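Local coordinates for protein sensor kinase CusS (Escherichia coli, PDB 5KU5) that senses copper and silver ions in the periplasm and, as a histidine kinase, activates the response regulator CusR by phosphorylation, at residues 19-24 / 37-42; 49-54 / 128-133; 106-111 / 135-140; 65-70 / 92-97; 1-6 / 141-146. One frame throughout, in Å; residues are numbered along the deposited sequence. Where two conformers were deposited one is given.

Overall arrangement
Interaction 2 is the buried core, a strand pair (49-54 / 128-133) tied by backbone hydrogen bonds; interaction 1, partly buried, pairs two helices over it by methyl contacts. L21 and L39 of interaction 1 pack on I51, L53 and L130 of interaction 2. Interactions 3 and 4 are partly buried loop contacts on one silver site, to which they bring H108 and M96; a backbone bond from M96 N to H108 O probably joins them. Interaction 5, at the surface, shares helix 2-25 with interaction 1 and helix 137-146 with interaction 3, and is mainly aromatic and aliphatic beside the silver ions at the dimer interface.

Interaction 1. Residues 19-24 / 37-42; sequences ATLERV and MTLEDI
The backbone bond from I42 N to T38 O, 3.1 Å long, fixes the turn that sets T38 and I42 on one side of helix 32-44, where both touch V24 of helix 2-25. No hydrogen bond crosses between the two segments; methyl groups carry the contact. V24 points at the other helix and uses both branches. Its CG1 stands anti to the backbone N (chi1 166°), meets T38 CG2 at 3.9 Å and presses on the helix backbone, 3.7 Å from L39 N. Its other methyl, CG2, comes within 3.6 Å of I42 CD1 as the two side chains pass in opposed senses. T38 offers V24 its methyl, while its OG1 is satisfied by R34 O within its own helix. Three residues before V24, L21 reaches across with CD2 to L39 CD1, 3.9 Å away, and the two leucines meet nearly perpendicular. The same L21 methyl lies 4.3 Å from I42 CG2. The segments run nearly antiparallel, 151° apart, and their axes come no closer than 10.0 Å, a distance spanned by these branched side chains. Both helices of this PDC-type sensor domain lie against its antiparallel sheet: L21 packs on I51 and L130, while L39 packs on I51 and L53 of strand 49-54 and on Y62 of strand 60-63.

Interaction 2. Residues 49-54 / 128-133; sequences VLISLA and YTLYIA
L50, S52 and A54 pair with A133, Y131 and T129 inside the antiparallel sheet of the sensor domain, which has the PDC fold of the PAS-like class. Each is a hydrogen-bonded pair; the shortest bonds are A133 N to L50 O and Y131 N to S52 O, both 2.7 Å, and the straightest is A54 N to T129 O (176°). I51 with I132 and L53 with L130 form the non-hydrogen-bonded pairs between them. On the face carrying these four residues, L130 CD1 leans across to I51 CD1, 3.9 Å away. L130 CG stands anti to the backbone N (chi1 177°), which tilts the side chain toward strand 49-54, while I51 lays CD1 along its own strand. On the other face Y131 lies alongside S52, whose O sits in the plane of the ring at its edge, 3.5 Å from Y131 CD1; further along that edge Y131 CE1 touches A54 CB at 4.1 Å. Helices cover the I51 face: L25 and L36 pack on L53, L21 on L130 and L14 on I132. Beyond the S52 face, a loop contributes D69, which is hydrogen-bonded to S52 OG, and R71, which packs on Y131. Where the pairing ends, L53 grips the Y128 ring in a CH-pi contact: L53 CD2 stands 3.8 Å from the centroid of that ring, almost exactly on its normal.

Interaction 3. Residues 106-111 / 135-140; sequences MEHSNW and SIDFHL. With AG (silver ion), chain F; AG (silver ion), chain E.
From CB to its two oxygens, D137 is met by the loop 107-110. CB and CG rest on the backbone of E107, with CG 3.2 Å from E107 O. OD1 accepts N110 N at 3.1 Å. OD2 is gripped twice, by S109 N in a nearly straight bond of 3.0 Å (173°) and by N110 ND2, also at 3.0 Å; the two come from opposite faces of the carboxylate, the amide from well above its plane. D137 CG stands anti to the carbonyl carbon (chi1 -63°), and the carboxylate thus reaches the loop from the first turn of helix 137-146. Just before it, I136 occupies the N-cap position and gives its N to N110 O at 2.9 Å, while L140 CD1 lies against the N110 amide, 3.6 Å from N110 CG. S135 covers one face of the H108 imidazole, its OG 3.0 Å from CD2 of that ring, and H108 ND1 binds silver at 2.5 Å together with S47 O and M96 SD. Replacing D137 by an alanine would probably leave S109 N, N110 N and N110 ND2 without their acceptor and let the loop that carries H108 shift. Three N-H donors and a seat at the start of a helix would probably favour an ionised carboxylate, though the nearby E107 carboxylate would oppose it; such a buried charge would brace the silver site.

Interaction 4. Residues 65-70 / 92-97; sequences PGAPDI and SGPTMM. With AG (silver ion), chain E.
P94 is the tightly packed centre of this contact, its ring set against the buried A67 and I70, with P68 lying over it from the exposed side. Each ring carbon has its own partner: CB faces P68 CD at 3.9 Å, CG lies 3.6 Å from P68 O, and CD touches I70 CG2 at 3.9 Å. The two prolines overlap head to tail, while I70 approaches P94 at a slant. P94 follows a cis peptide bond, and P94 O accepts a hydrogen bond from W111 NE1. A67 points its methyl at the other loop, where CB rests 3.3 Å from T95 O, and L50 of strand 49-54 packs against A67. Toward solvent the contact thins out. There a single backbone bond, M97 N to G66 O, 2.9 Å long and nearly straight (170°), ties the loops together, and M97 CB lies 3.5 Å from the same oxygen. Beyond CB the M97 side chain bends away from the 65-70 loop, and it was modelled in two conformers; T95 is likewise exposed. The touching parts run in opposite directions, with P94 against A67-I70 at one end and M97 against G66 at the other. Between them M96 is fully extended, CG anti to the backbone N (chi1 -175°), and carries SD out to silver at 2.5 Å. S47 O and H108 ND1 bind the same ion, and M98 also belongs to the site. A thioether and an imidazole are ligands typical of sites for soft monovalent metals such as silver.

Interaction 5. Residues 1-6 / 141-146; sequences MVKVHF and HYINDL. With AG (silver ion), chain H.
Beside the silver sites of the dimer interface, F6 of the N-terminal helix meets Y142 and I143 of the C-terminal one. H5, the residue before F6, binds one silver ion through NE2 at 2.4 Å, sharing it with H139 ND1 of the second subunit. The ring of F6 lies about 3 Å, nearest atoms, from another silver ion, the one held by H139 of its own chain and H5 of the second subunit, and it also meets that H139 ring. F6 CZ reaches Y142 CD2 at 3.6 Å, and Y142 CD2 lies at the edge of the F6 ring, close to its plane. The two rings are steeply inclined, planes at 78°, with centroids 5.8 Å apart. These helices, 2-25 and 137-146, are the first and last elements of the periplasmic PDC-type domain, and the segments run almost antiparallel with axes 12.1 Å apart, a separation spanned by the two rings and by I143. I143 CG1 stands anti to the carbonyl carbon (chi1 -63°) and the chain turns again at chi2 (-60°), bringing CD1 to F6 CE2 at 4.0 Å and, tip to tip, to V2 CG1 at 4.1 Å. With an alanine in place of F6, Y142 CD2 would probably be left without its partner across the contact, I143 CD1 with one fewer, and the H139 ring less firmly held. Y142 also meets H5 of the second subunit.

Interaction 1. Residues 19-24 / 37-42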
# COMPACT_ATOMS: atom_id res chain seq x y z
N ALA A 19 2.39 -9.87 6.75
CA ALA A 19 1.51 -11.02 6.50
C ALA A 19 1.58 -11.51 5.06
O ALA A 19 1.52 -12.72 4.82
CB ALA A 19 0.07 -10.69 6.88
N THR A 20 1.68 -10.59 4.11
CA THR A 20 1.80 -10.94 2.69
C THR A 20 3.12 -11.68 2.43
O THR A 20 3.12 -12.76 1.85
CB THR A 20 1.71 -9.69 1.78
OG1 THR A 20 0.52 -8.97 2.09
CG2 THR A 20 1.71 -10.08 0.31
N LEU A 21 4.23 -11.09 2.85
CA LEU A 21 5.55 -11.68 2.61
C LEU A 21 5.79 -12.98 3.39
O LEU A 21 6.52 -13.86 2.93
CB LEU A 21 6.67 -10.67 2.87
CG LEU A 21 6.65 -9.40 2.00
CD1 LEU A 21 7.88 -8.56 2.29
CD2 LEU A 21 6.56 -9.72 0.52
N GLU A 22 5.17 -13.09 4.57
CA GLU A 22 5.23 -14.33 5.36
C GLU A 22 4.59 -15.51 4.62
O GLU A 22 5.15 -16.60 4.62
CB GLU A 22 4.54 -14.11 6.72
CG GLU A 22 4.55 -15.31 7.65
CD GLU A 22 4.12 -14.96 9.06
OE1 GLU A 22 3.16 -14.18 9.21
OE2 GLU A 22 4.74 -15.46 10.02
N ARG A 23 3.43 -15.27 4.01
CA ARG A 23 2.76 -16.28 3.17
C ARG A 23 3.62 -16.68 1.98
O ARG A 23 3.77 -17.87 1.68
CB ARG A 23 1.41 -15.76 2.66
CG ARG A 23 0.32 -15.64 3.71
CD ARG A 23 -0.77 -14.69 3.25
NE ARG A 23 -2.04 -14.92 3.95
CZ ARG A 23 -3.18 -15.38 3.41
NH1 ARG A 23 -3.28 -15.69 2.12
NH2 ARG A 23 -4.25 -15.54 4.20
N VAL A 24 4.17 -15.68 1.29
CA VAL A 24 5.04 -15.90 0.13
C VAL A 24 6.21 -16.83 0.51
O VAL A 24 6.47 -17.80 -0.20
CB VAL A 24 5.58 -14.55 -0.44
CG1 VAL A 24 6.75 -14.76 -1.40
CG2 VAL A 24 4.46 -13.79 -1.13
N MET A 37 11.87 -16.30 -5.77
CA MET A 37 11.54 -15.67 -7.05
C MET A 37 10.26 -14.85 -6.92
O MET A 37 10.19 -13.72 -7.41
CB MET A 37 11.39 -16.74 -8.14
CG MET A 37 11.34 -16.19 -9.55
SD MET A 37 11.42 -17.50 -10.80
CE MET A 37 13.06 -18.16 -10.50
N THR A 38 9.25 -15.43 -6.26
CA THR A 38 8.00 -14.73 -5.97
C THR A 38 8.22 -13.48 -5.11
O THR A 38 7.66 -12.43 -5.39
CB THR A 38 6.99 -15.67 -5.25
OG1 THR A 38 6.85 -16.89 -5.99
CG2 THR A 38 5.62 -15.00 -5.11
N LEU A 39 9.04 -13.62 -4.06
CA LEU A 39 9.43 -12.49 -3.20
C LEU A 39 10.02 -11.34 -4.01
O LEU A 39 9.59 -10.19 -3.88
CB LEU A 39 10.44 -12.94 -2.14
CG LEU A 39 11.03 -11.87 -1.22
CD1 LEU A 39 9.96 -11.38 -0.25
CD2 LEU A 39 12.26 -12.38 -0.47
N GLU A 40 11.01 -11.66 -4.83
CA GLU A 40 11.72 -10.68 -5.65
C GLU A 40 10.80 -9.97 -6.64
O GLU A 40 10.90 -8.76 -6.82
CB GLU A 40 12.89 -11.36 -6.38
CG GLU A 40 13.81 -10.41 -7.14
CD GLU A 40 15.07 -11.08 -7.65
OE1 GLU A 40 15.52 -10.70 -8.75
OE2 GLU A 40 15.61 -11.98 -6.97
N ASP A 41 9.90 -10.73 -7.27
CA ASP A 41 8.90 -10.18 -8.19
C ASP A 41 7.98 -9.16 -7.51
O ASP A 41 7.72 -8.09 -8.06
CB ASP A 41 8.05 -11.30 -8.81
CG ASP A 41 7.09 -10.79 -9.88
OD1 ASP A 41 7.56 -10.29 -10.92
OD2 ASP A 41 5.86 -10.88 -9.67
N ILE A 42 7.51 -9.49 -6.30
CA ILE A 42 6.66 -8.59 -5.51
C ILE A 42 7.45 -7.37 -5.02
O ILE A 42 7.03 -6.23 -5.22
CB ILE A 42 6.02 -9.33 -4.31
CG1 ILE A 42 5.00 -10.36 -4.81
CG2 ILE A 42 5.34 -8.35 -3.35
CD1 ILE A 42 4.58 -11.38 -3.78

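Interaction 2. Residues 49-54 / 128-133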
# COMPACT_ATOMS: atom_id res chain seq x y z
N VAL A 49 9.04 0.85 0.05
CA VAL A 49 9.40 -0.20 1.00
C VAL A 49 10.71 -0.87 0.56
O VAL A 49 10.90 -1.17 -0.61
CB VAL A 49 8.28 -1.26 1.12
CG1 VAL A 49 8.72 -2.46 1.97
CG2 VAL A 49 7.02 -0.64 1.71
N LEU A 50 11.60 -1.08 1.53
CA LEU A 50 12.81 -1.88 1.33
C LEU A 50 12.72 -3.08 2.26
O LEU A 50 12.21 -2.96 3.38
CB LEU A 50 14.06 -1.08 1.67
CG LEU A 50 14.37 0.13 0.78
CD1 LEU A 50 15.51 0.93 1.38
CD2 LEU A 50 14.69 -0.31 -0.65
N ILE A 51 13.20 -4.23 1.79
CA ILE A 51 13.27 -5.42 2.63
C ILE A 51 14.65 -6.07 2.54
O ILE A 51 15.39 -5.86 1.57
CB ILE A 51 12.14 -6.44 2.31
CG1 ILE A 51 12.41 -7.23 1.02
CG2 ILE A 51 10.78 -5.75 2.24
CD1 ILE A 51 12.98 -8.61 1.24
N SER A 52 14.98 -6.84 3.57
CA SER A 52 16.18 -7.67 3.58
C SER A 52 15.87 -8.99 4.26
O SER A 52 15.25 -9.02 5.32
CB SER A 52 17.31 -6.97 4.32
OG SER A 52 18.49 -7.75 4.28
N LEU A 53 16.29 -10.09 3.62
CA LEU A 53 16.07 -11.43 4.13
C LEU A 53 17.41 -12.02 4.55
O LEU A 53 18.32 -12.15 3.72
CB LEU A 53 15.41 -12.29 3.06
CG LEU A 53 14.80 -13.62 3.51
CD1 LEU A 53 13.59 -13.39 4.41
CD2 LEU A 53 14.42 -14.47 2.31
N ALA A 54 17.54 -12.35 5.83
CA ALA A 54 18.74 -12.95 6.39
C ALA A 54 18.53 -14.45 6.57
O ALA A 54 17.41 -14.89 6.85
CB ALA A 54 19.09 -12.30 7.72
N TYR A 128 14.59 -18.14 8.00
CA TYR A 128 14.88 -16.74 7.67
C TYR A 128 14.49 -15.76 8.77
O TYR A 128 13.66 -16.06 9.62
CB TYR A 128 14.12 -16.31 6.41
CG TYR A 128 14.38 -17.12 5.16
CD1 TYR A 128 15.67 -17.35 4.69
CD2 TYR A 128 13.31 -17.61 4.40
CE1 TYR A 128 15.90 -18.08 3.52
CE2 TYR A 128 13.52 -18.34 3.23
CZ TYR A 128 14.81 -18.56 2.80
OH TYR A 128 15.01 -19.28 1.64
N THR A 129 15.12 -14.59 8.73
CA THR A 129 14.64 -13.40 9.44
C THR A 129 14.39 -12.34 8.38
O THR A 129 15.32 -11.93 7.69
CB THR A 129 15.66 -12.89 10.48
OG1 THR A 129 15.94 -13.94 11.41
CG2 THR A 129 15.12 -11.68 11.24
N LEU A 130 13.14 -11.92 8.26
CA LEU A 130 12.73 -10.89 7.31
C LEU A 130 12.78 -9.52 7.97
O LEU A 130 12.19 -9.34 9.04
CB LEU A 130 11.31 -11.17 6.81
CG LEU A 130 10.66 -10.16 5.86
CD1 LEU A 130 11.47 -9.99 4.58
CD2 LEU A 130 9.24 -10.58 5.55
N TYR A 131 13.47 -8.58 7.34
CA TYR A 131 13.51 -7.18 7.77
C TYR A 131 12.72 -6.35 6.77
O TYR A 131 12.91 -6.50 5.56
CB TYR A 131 14.96 -6.67 7.82
CG TYR A 131 15.81 -7.35 8.87
CD1 TYR A 131 16.34 -8.62 8.65
CD2 TYR A 131 16.09 -6.71 10.08
CE1 TYR A 131 17.13 -9.24 9.61
CE2 TYR A 131 16.87 -7.33 11.05
CZ TYR A 131 17.39 -8.59 10.81
OH TYR A 131 18.17 -9.21 11.76
N ILE A 132 11.83 -5.49 7.27
CA ILE A 132 10.94 -4.67 6.44
C ILE A 132 11.10 -3.21 6.85
O ILE A 132 10.97 -2.90 8.03
CB ILE A 132 9.45 -5.05 6.64
CG1 ILE A 132 9.24 -6.56 6.49
CG2 ILE A 132 8.56 -4.29 5.65
CD1 ILE A 132 7.89 -7.05 6.98
N ALA A 133 11.37 -2.33 5.88
CA ALA A 133 11.52 -0.89 6.12
C ALA A 133 10.51 -0.10 5.27
O ALA A 133 10.51 -0.23 4.05
CB ALA A 133 12.94 -0.46 5.80

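Interaction 3. Residues 106-111 / 135-140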
# COMPACT_ATOMS: atom_id res chain seq x y z
N MET A 106 10.74 11.62 -5.55
CA MET A 106 10.50 11.22 -4.16
C MET A 106 11.83 11.03 -3.43
O MET A 106 12.65 10.20 -3.83
CB MET A 106 9.70 9.92 -4.11
CG MET A 106 8.30 10.02 -4.70
SD MET A 106 7.13 10.83 -3.59
CE MET A 106 6.46 9.42 -2.71
N GLU A 107 12.05 11.81 -2.38
CA GLU A 107 13.23 11.70 -1.52
C GLU A 107 12.93 10.69 -0.42
O GLU A 107 12.17 10.99 0.50
CB GLU A 107 13.58 13.08 -0.93
CG GLU A 107 14.67 13.11 0.14
CD GLU A 107 16.03 12.64 -0.34
OE1 GLU A 107 16.34 12.80 -1.55
OE2 GLU A 107 16.80 12.13 0.50
N HIS A 108 13.52 9.49 -0.52
CA HIS A 108 13.31 8.41 0.46
C HIS A 108 14.62 7.97 1.14
O HIS A 108 15.36 7.15 0.58
CB HIS A 108 12.62 7.21 -0.19
CG HIS A 108 11.16 7.41 -0.46
ND1 HIS A 108 10.44 6.59 -1.30
CD2 HIS A 108 10.29 8.35 -0.02
CE1 HIS A 108 9.19 7.00 -1.35
NE2 HIS A 108 9.07 8.07 -0.59
N SER A 109 14.90 8.53 2.31
CA SER A 109 16.05 8.11 3.13
C SER A 109 15.76 7.90 4.63
O SER A 109 16.70 7.80 5.42
CB SER A 109 17.20 9.10 2.94
OG SER A 109 16.88 10.38 3.46
N ASN A 110 14.49 7.82 5.03
CA ASN A 110 14.11 7.63 6.44
C ASN A 110 13.04 6.56 6.57
O ASN A 110 12.08 6.56 5.81
CB ASN A 110 13.60 8.94 7.05
CG ASN A 110 14.66 10.01 7.09
OD1 ASN A 110 15.55 9.99 7.94
ND2 ASN A 110 14.59 10.95 6.16
N TRP A 111 13.21 5.66 7.54
CA TRP A 111 12.43 4.42 7.58
C TRP A 111 11.96 4.03 8.99
O TRP A 111 12.66 4.28 9.98
CB TRP A 111 13.26 3.26 7.00
CG TRP A 111 13.96 3.62 5.73
CD1 TRP A 111 15.20 4.18 5.60
CD2 TRP A 111 13.45 3.48 4.40
NE1 TRP A 111 15.49 4.39 4.28
CE2 TRP A 111 14.44 3.97 3.52
CE3 TRP A 111 12.25 2.98 3.86
CZ2 TRP A 111 14.27 3.97 2.13
CZ3 TRP A 111 12.08 2.98 2.48
CH2 TRP A 111 13.09 3.48 1.63
N SER A 135 9.01 3.74 4.21
CA SER A 135 9.42 5.15 4.14
C SER A 135 8.56 6.05 5.01
O SER A 135 7.34 5.99 4.96
CB SER A 135 9.36 5.66 2.69
OG SER A 135 9.59 7.06 2.65
N ILE A 136 9.22 6.90 5.80
CA ILE A 136 8.55 7.87 6.67
C ILE A 136 8.89 9.32 6.32
O ILE A 136 8.59 10.23 7.09
CB ILE A 136 8.84 7.58 8.17
CG1 ILE A 136 10.31 7.85 8.53
CG2 ILE A 136 8.47 6.15 8.51
CD1 ILE A 136 10.59 7.77 10.02
N ASP A 137 9.48 9.54 5.15
CA ASP A 137 9.96 10.88 4.77
C ASP A 137 8.82 11.89 4.67
O ASP A 137 8.97 13.03 5.09
CB ASP A 137 10.73 10.84 3.45
CG ASP A 137 11.99 10.01 3.55
OD1 ASP A 137 11.87 8.76 3.61
OD2 ASP A 137 13.09 10.58 3.55
N PHE A 138 7.68 11.46 4.14
CA PHE A 138 6.50 12.32 4.04
C PHE A 138 5.99 12.74 5.43
O PHE A 138 5.54 13.87 5.58
CB PHE A 138 5.40 11.67 3.20
CG PHE A 138 4.38 12.64 2.67
CD1 PHE A 138 4.77 13.74 1.90
CD2 PHE A 138 3.02 12.45 2.90
CE1 PHE A 138 3.83 14.63 1.40
CE2 PHE A 138 2.08 13.34 2.40
CZ PHE A 138 2.48 14.43 1.65
N HIS A 139 6.07 11.85 6.42
CA HIS A 139 5.76 12.20 7.83
C HIS A 139 6.68 13.32 8.33
O HIS A 139 6.21 14.30 8.90
CB HIS A 139 5.90 11.00 8.79
CG HIS A 139 4.96 9.87 8.51
ND1 HIS A 139 3.60 10.02 8.53
CD2 HIS A 139 5.19 8.56 8.25
CE1 HIS A 139 3.02 8.86 8.28
NE2 HIS A 139 3.97 7.96 8.10
N LEU A 140 7.98 13.15 8.11
CA LEU A 140 9.00 14.08 8.58
C LEU A 140 8.95 15.43 7.86
O LEU A 140 9.17 16.47 8.48
CB LEU A 140 10.40 13.47 8.46
CG LEU A 140 10.67 12.17 9.22
CD1 LEU A 140 12.08 11.67 8.95
CD2 LEU A 140 10.44 12.33 10.72
AG AG F . 2.32 11.87 7.53
AG AG E . 11.41 4.64 -2.43

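Interaction 4. Residues 65-70 / 92-97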
# COMPACT_ATOMS: atom_id res chain seq x y z
N PRO A 65 16.60 -4.01 -4.61
CA PRO A 65 17.62 -3.51 -5.53
C PRO A 65 17.81 -1.98 -5.54
O PRO A 65 18.89 -1.51 -5.91
CB PRO A 65 17.10 -3.98 -6.89
CG PRO A 65 15.62 -3.89 -6.75
CD PRO A 65 15.33 -4.28 -5.32
N GLY A 66 16.79 -1.22 -5.15
CA GLY A 66 16.85 0.24 -5.20
C GLY A 66 17.80 0.92 -4.23
O GLY A 66 18.09 2.11 -4.39
N ALA A 67 18.28 0.20 -3.21
CA ALA A 67 19.15 0.76 -2.18
C ALA A 67 20.16 -0.26 -1.67
O ALA A 67 20.08 -1.44 -2.01
CB ALA A 67 18.30 1.27 -1.02
N PRO A 68 21.12 0.19 -0.85
CA PRO A 68 21.93 -0.75 -0.07
C PRO A 68 21.08 -1.57 0.91
O PRO A 68 19.97 -1.17 1.26
CB PRO A 68 22.89 0.16 0.70
CG PRO A 68 23.02 1.38 -0.14
CD PRO A 68 21.68 1.56 -0.80
N ASP A 69 21.62 -2.72 1.32
CA ASP A 69 20.99 -3.61 2.29
C ASP A 69 20.68 -2.83 3.58
O ASP A 69 21.60 -2.27 4.19
CB ASP A 69 21.92 -4.80 2.57
CG ASP A 69 21.34 -5.82 3.54
OD1 ASP A 69 20.16 -5.71 3.96
OD2 ASP A 69 22.08 -6.76 3.89
N ILE A 70 19.41 -2.80 3.98
CA ILE A 70 19.00 -2.10 5.21
C ILE A 70 19.62 -2.68 6.48
O ILE A 70 19.81 -1.94 7.45
CB ILE A 70 17.45 -1.98 5.38
CG1 ILE A 70 16.77 -3.35 5.52
CG2 ILE A 70 16.85 -1.14 4.25
CD1 ILE A 70 15.26 -3.28 5.64
N SER A 92 17.84 6.25 9.74
CA SER A 92 18.09 7.50 9.01
C SER A 92 18.84 7.26 7.69
O SER A 92 19.46 8.17 7.14
CB SER A 92 18.84 8.49 9.90
OG SER A 92 20.16 8.05 10.16
N GLY A 93 18.78 6.03 7.19
CA GLY A 93 19.30 5.65 5.88
C GLY A 93 18.92 4.20 5.65
O GLY A 93 18.37 3.56 6.56
N PRO A 94 19.20 3.64 4.46
CA PRO A 94 19.85 4.24 3.30
C PRO A 94 18.90 5.09 2.47
O PRO A 94 17.70 5.17 2.76
CB PRO A 94 20.28 3.02 2.49
CG PRO A 94 19.24 2.00 2.78
CD PRO A 94 18.79 2.25 4.20
N THR A 95 19.46 5.71 1.43
CA THR A 95 18.67 6.38 0.40
C THR A 95 18.22 5.34 -0.63
O THR A 95 19.02 4.53 -1.09
CB THR A 95 19.49 7.49 -0.28
OG1 THR A 95 19.87 8.47 0.70
CG2 THR A 95 18.67 8.18 -1.38
N MET A 96 16.94 5.37 -0.98
CA MET A 96 16.38 4.54 -2.04
C MET A 96 16.35 5.36 -3.31
O MET A 96 15.81 6.47 -3.31
CB MET A 96 14.97 4.08 -1.68
CG MET A 96 14.36 3.11 -2.68
SD MET A 96 12.72 2.54 -2.20
CE MET A 96 12.21 1.73 -3.72
N MET A 97 16.91 4.81 -4.39
CA MET A 97 16.87 5.46 -5.71
C MET A 97 15.42 5.52 -6.17
O MET A 97 14.70 4.52 -6.11
CB MET A 97 17.72 4.68 -6.72
CG MET A 97 17.72 5.25 -8.14
SD MET A 97 18.12 7.01 -8.24
CE MET A 97 19.86 6.99 -7.80
AG AG E . 11.41 4.64 -2.43

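Interaction 5. Residues 1-6 / 141-146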
# COMPACT_ATOMS: atom_id res chain seq x y z
N MET A 1 -0.27 14.24 19.52
CA MET A 1 -0.99 13.00 19.09
C MET A 1 -0.70 12.59 17.64
O MET A 1 -0.74 11.40 17.33
CB MET A 1 -2.51 13.17 19.28
CG MET A 1 -3.27 11.84 19.28
SD MET A 1 -5.07 12.03 19.23
CE MET A 1 -5.57 10.35 18.84
N VAL A 2 -0.43 13.55 16.76
CA VAL A 2 -0.27 13.26 15.32
C VAL A 2 0.93 12.34 15.01
O VAL A 2 0.87 11.56 14.06
CB VAL A 2 -0.22 14.55 14.46
CG1 VAL A 2 1.14 15.24 14.53
CG2 VAL A 2 -0.61 14.25 13.02
N LYS A 3 1.99 12.44 15.82
CA LYS A 3 3.18 11.59 15.67
C LYS A 3 2.83 10.13 15.96
O LYS A 3 3.23 9.22 15.23
CB LYS A 3 4.31 12.05 16.60
CG LYS A 3 5.07 13.29 16.14
CD LYS A 3 4.38 14.57 16.58
CE LYS A 3 3.99 14.53 18.05
NZ LYS A 3 3.03 15.61 18.41
N VAL A 4 2.09 9.91 17.05
CA VAL A 4 1.60 8.58 17.43
C VAL A 4 0.67 8.03 16.34
O VAL A 4 0.71 6.85 16.02
CB VAL A 4 0.89 8.60 18.81
CG1 VAL A 4 0.14 7.30 19.09
CG2 VAL A 4 1.90 8.88 19.91
N HIS A 5 -0.16 8.92 15.78
CA HIS A 5 -1.05 8.56 14.69
C HIS A 5 -0.29 8.16 13.41
O HIS A 5 -0.64 7.17 12.77
CB HIS A 5 -2.01 9.71 14.40
CG HIS A 5 -2.98 9.41 13.32
ND1 HIS A 5 -4.12 8.67 13.53
CD2 HIS A 5 -2.96 9.70 12.00
CE1 HIS A 5 -4.77 8.52 12.39
NE2 HIS A 5 -4.08 9.15 11.45
N PHE A 6 0.75 8.92 13.06
CA PHE A 6 1.63 8.56 11.95
C PHE A 6 2.30 7.20 12.16
O PHE A 6 2.42 6.42 11.22
CB PHE A 6 2.73 9.62 11.73
CG PHE A 6 2.24 10.96 11.22
CD1 PHE A 6 0.98 11.14 10.62
CD2 PHE A 6 3.09 12.06 11.30
CE1 PHE A 6 0.59 12.39 10.16
CE2 PHE A 6 2.70 13.31 10.83
CZ PHE A 6 1.45 13.47 10.26
N HIS A 141 8.66 15.41 6.55
CA HIS A 141 8.46 16.65 5.79
C HIS A 141 7.33 17.50 6.37
O HIS A 141 7.45 18.72 6.46
CB HIS A 141 8.16 16.37 4.31
CG HIS A 141 9.32 15.81 3.55
ND1 HIS A 141 9.17 14.92 2.51
CD2 HIS A 141 10.66 16.00 3.70
CE1 HIS A 141 10.36 14.59 2.04
NE2 HIS A 141 11.28 15.23 2.74
N TYR A 142 6.24 16.85 6.78
CA TYR A 142 5.11 17.54 7.40
C TYR A 142 5.49 18.17 8.75
O TYR A 142 5.18 19.35 8.98
CB TYR A 142 3.91 16.59 7.58
CG TYR A 142 2.73 17.20 8.31
CD1 TYR A 142 1.86 18.08 7.67
CD2 TYR A 142 2.48 16.88 9.65
CE1 TYR A 142 0.78 18.64 8.34
CE2 TYR A 142 1.40 17.43 10.33
CZ TYR A 142 0.55 18.31 9.67
OH TYR A 142 -0.52 18.86 10.34
N ILE A 143 6.15 17.40 9.61
CA ILE A 143 6.53 17.88 10.95
C ILE A 143 7.55 19.01 10.87
O ILE A 143 7.38 20.04 11.51
CB ILE A 143 7.07 16.73 11.84
CG1 ILE A 143 5.99 15.66 12.09
CG2 ILE A 143 7.62 17.26 13.17
CD1 ILE A 143 4.73 16.15 12.79
N ASN A 144 8.59 18.81 10.06
CA ASN A 144 9.64 19.82 9.87
C ASN A 144 9.12 21.12 9.24
O ASN A 144 9.68 22.19 9.49
CB ASN A 144 10.79 19.27 9.02
CG ASN A 144 11.53 18.13 9.70
OD1 ASN A 144 11.20 17.72 10.81
ND2 ASN A 144 12.54 17.60 9.01
N ASP A 145 8.08 21.02 8.41
CA ASP A 145 7.43 22.19 7.82
C ASP A 145 6.69 23.02 8.87
O ASP A 145 6.78 24.25 8.86
CB ASP A 145 6.46 21.76 6.71
CG ASP A 145 5.81 22.95 6.02
OD1 ASP A 145 6.49 23.62 5.21
OD2 ASP A 145 4.62 23.21 6.28
N LEU A 146 5.96 22.36 9.77
CA LEU A 146 5.26 23.05 10.86
C LEU A 146 6.22 23.75 11.83
O LEU A 146 5.91 24.83 12.32
CB LEU A 146 4.35 22.09 11.64
CG LEU A 146 3.14 21.49 10.91
CD1 LEU A 146 2.26 20.76 11.92
CD2 LEU A 146 2.32 22.53 10.15
AG AG H . -4.83 9.68 9.27